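Local structure of dTDP-4-amino-4,6-dideoxyglucose formyltransferase (Shewanella sp. FDAARGOS_354, 6V2T) at residues Q102-S106 with E107-N111. The protein probably transfers a formyl group from a folate cofactor to the 4-amino group of dTDP-4-amino-4,6-dideoxyglucose, a nucleotide-linked sugar probably destined for the lipopolysaccharide O-antigen. Residues are numbered along the deposited sequence; the frame is centred on the assembly and turned at random.
Sequences QIFPS and ELVNN. With FOL (folic acid), chain H.
Part of the folic acid pocket of the formyltransferase fold is built here from a loop running straight into the short helix 106-109, with Phe104 of the loop packed against Leu108 and Val109 of the first turn. Leu108 lays CD1 over one face of the Phe104 ring, 3.4 Å from CD2, while Val109 brings CG1 in at the ring edge, 3.4 Å from Phe104 CB. Val109 CG1 stands anti to the Val109 carbonyl carbon (chi1 -59°), which turns it to the pterin side, where it also lies 4.0 Å from FOL NA2. Val95 and Cys114, on the neighbouring parallel strands 94-98 and 113-118, also touch the phenyl ring.

Pro105 occupies the N-cap position, and its carbonyl oxygen receives two amides as the chain coils: Val109 N in the carbonyl plane, a nearly straight bond, and Leu108 N from well above that plane, 2.9 Å from Pro105 O. Asn110 N then bonds to Ser106 O. At the more exposed side of the turn Ser106 OG gives a weak hydrogen bond to Glu107 OE1, the Glu107 side chain being bent at chi2 (82°), and Asn111 ND2 closes on Glu107 O at 2.8 Å, with the acceptor in its amide plane.

As an example of cofactor recognition by main chain, the same loop turns its backbone to the pterin: FOL NA2 donates to Phe104 O at 2.9 Å, and Phe104 N lies 2.9 Å from FOL N1. Ile103 flanks the ligand further along, its CG1 3.9 Å from FOL C16 of the benzoyl ring.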
loop_
_atom_site.group_PDB
_atom_site.type_symbol
_atom_site.label_atom_id
_atom_site.label_comp_id
_atom_site.label_asym_id
_atom_site.label_seq_id
_atom_site.Cartn_x
_atom_site.Cartn_y
_atom_site.Cartn_z
ATOM N N GLN B 102 8.063 -14.146 25.751
ATOM C CA GLN B 102 7.802 -15.348 26.604
ATOM C C GLN B 102 6.782 -15.052 27.699
ATOM O O GLN B 102 6.875 -14.009 28.343
ATOM C CB GLN B 102 9.060 -15.843 27.308
ATOM C CG GLN B 102 10.145 -16.344 26.372
ATOM C CD GLN B 102 11.308 -16.892 27.168
ATOM O OE1 GLN B 102 12.115 -16.148 27.730
ATOM N NE2 GLN B 102 11.376 -18.211 27.247
ATOM N N ILE B 103 5.885 -15.996 27.961
ATOM C CA ILE B 103 4.979 -15.941 29.135
ATOM C C ILE B 103 5.804 -16.250 30.386
ATOM O O ILE B 103 6.519 -17.270 30.382
ATOM C CB ILE B 103 3.795 -16.905 28.970
ATOM C CG1 ILE B 103 2.960 -16.547 27.736
ATOM C CG2 ILE B 103 2.962 -16.899 30.251
ATOM C CD1 ILE B 103 2.214 -17.717 27.111
ATOM N N PHE B 104 5.720 -15.404 31.421
ATOM C CA PHE B 104 6.413 -15.660 32.711
ATOM C C PHE B 104 5.661 -16.754 33.450
ATOM O O PHE B 104 4.446 -16.674 33.583
ATOM C CB PHE B 104 6.524 -14.404 33.578
ATOM C CG PHE B 104 7.548 -13.396 33.123
ATOM C CD1 PHE B 104 7.958 -13.329 31.802
ATOM C CD2 PHE B 104 8.102 -12.504 34.035
ATOM C CE1 PHE B 104 8.884 -12.380 31.396
ATOM C CE2 PHE B 104 9.011 -11.540 33.617
ATOM C CZ PHE B 104 9.400 -11.487 32.305
ATOM N N PRO B 105 6.342 -17.808 33.951
ATOM C CA PRO B 105 5.680 -18.812 34.766
ATOM C C PRO B 105 5.283 -18.253 36.138
ATOM O O PRO B 105 5.895 -17.290 36.617
ATOM C CB PRO B 105 6.759 -19.886 34.937
ATOM C CG PRO B 105 8.044 -19.098 34.899
ATOM C CD PRO B 105 7.790 -18.039 33.853
ATOM N N SER B 106 4.288 -18.885 36.749
ATOM C CA SER B 106 3.804 -18.598 38.120
ATOM C C SER B 106 4.980 -18.520 39.108
ATOM O O SER B 106 4.938 -17.642 39.957
ATOM C CB SER B 106 2.779 -19.621 38.522
ATOM O OG SER B 106 3.378 -20.892 38.597
ATOM N N GLU B 107 6.036 -19.341 38.957
ATOM C CA GLU B 107 7.221 -19.367 39.857
ATOM C C GLU B 107 8.045 -18.079 39.740
ATOM O O GLU B 107 8.770 -17.767 40.717
ATOM C CB GLU B 107 8.136 -20.561 39.553
ATOM C CG GLU B 107 7.555 -21.905 39.965
ATOM C CD GLU B 107 6.575 -22.532 38.987
ATOM O OE1 GLU B 107 6.366 -21.955 37.887
ATOM O OE2 GLU B 107 6.002 -23.595 39.332
ATOM N N LEU B 108 7.988 -17.362 38.611
ATOM C CA LEU B 108 8.668 -16.051 38.479
ATOM C C LEU B 108 7.764 -14.944 39.050
ATOM O O LEU B 108 8.220 -14.218 39.926
ATOM C CB LEU B 108 8.973 -15.786 37.007
ATOM C CG LEU B 108 10.346 -15.215 36.679
ATOM C CD1 LEU B 108 10.380 -14.699 35.258
ATOM C CD2 LEU B 108 10.789 -14.143 37.660
ATOM N N VAL B 109 6.546 -14.794 38.522
ATOM C CA VAL B 109 5.654 -13.629 38.822
ATOM C C VAL B 109 5.233 -13.621 40.295
ATOM O O VAL B 109 5.021 -12.502 40.821
ATOM C CB VAL B 109 4.443 -13.523 37.871
ATOM C CG1 VAL B 109 4.881 -13.395 36.424
ATOM C CG2 VAL B 109 3.431 -14.645 38.019
ATOM N N ASN B 110 5.103 -14.785 40.940
ATOM C CA ASN B 110 4.639 -14.899 42.347
ATOM C C ASN B 110 5.780 -14.597 43.320
ATOM O O ASN B 110 5.469 -14.267 44.477
ATOM C CB ASN B 110 4.018 -16.271 42.643
ATOM C CG ASN B 110 2.718 -16.494 41.895
ATOM O OD1 ASN B 110 2.031 -15.544 41.515
ATOM N ND2 ASN B 110 2.363 -17.744 41.679
ATOM N N ASN B 111 7.035 -14.693 42.885
ATOM C CA ASN B 111 8.226 -14.615 43.774
ATOM C C ASN B 111 9.075 -13.364 43.540
ATOM O O ASN B 111 10.002 -13.182 44.339
ATOM C CB ASN B 111 9.126 -15.853 43.629
ATOM C CG ASN B 111 8.459 -17.075 44.225
ATOM O OD1 ASN B 111 8.127 -17.084 45.404
ATOM N ND2 ASN B 111 8.161 -18.060 43.396
HETATM N N1 FOL H . 3.814 -13.200 31.413
HETATM C C2 FOL H . 2.846 -13.254 32.342
HETATM N NA2 FOL H . 2.797 -14.283 33.181
HETATM N N3 FOL H . 1.934 -12.244 32.473
HETATM C C4 FOL H . 1.953 -11.206 31.622
HETATM O O4 FOL H . 1.073 -10.328 31.819
HETATM C C4A FOL H . 2.948 -11.133 30.651
HETATM N N5 FOL H . 3.014 -10.149 29.754
HETATM C C6 FOL H . 3.791 -10.243 28.513
HETATM C C7 FOL H . 5.081 -11.021 28.835
HETATM N N8 FOL H . 4.856 -12.180 29.656
HETATM C C8A FOL H . 3.879 -12.175 30.576
HETATM C C9 FOL H . 2.919 -10.676 27.275
HETATM N N10 FOL H . 3.661 -11.481 26.302
HETATM C C11 FOL H . 2.303 -14.867 24.202
HETATM C C12 FOL H . 3.613 -14.400 24.080
HETATM C C13 FOL H . 4.037 -13.264 24.776
HETATM C C14 FOL H . 3.190 -12.581 25.625
HETATM C C15 FOL H . 1.894 -13.064 25.766
HETATM C C16 FOL H . 1.453 -14.190 25.066
HETATM C C FOL H . 1.851 -16.110 23.473
HETATM O O FOL H . 2.728 -16.863 23.110
HETATM N N FOL H . 0.570 -16.444 23.295
#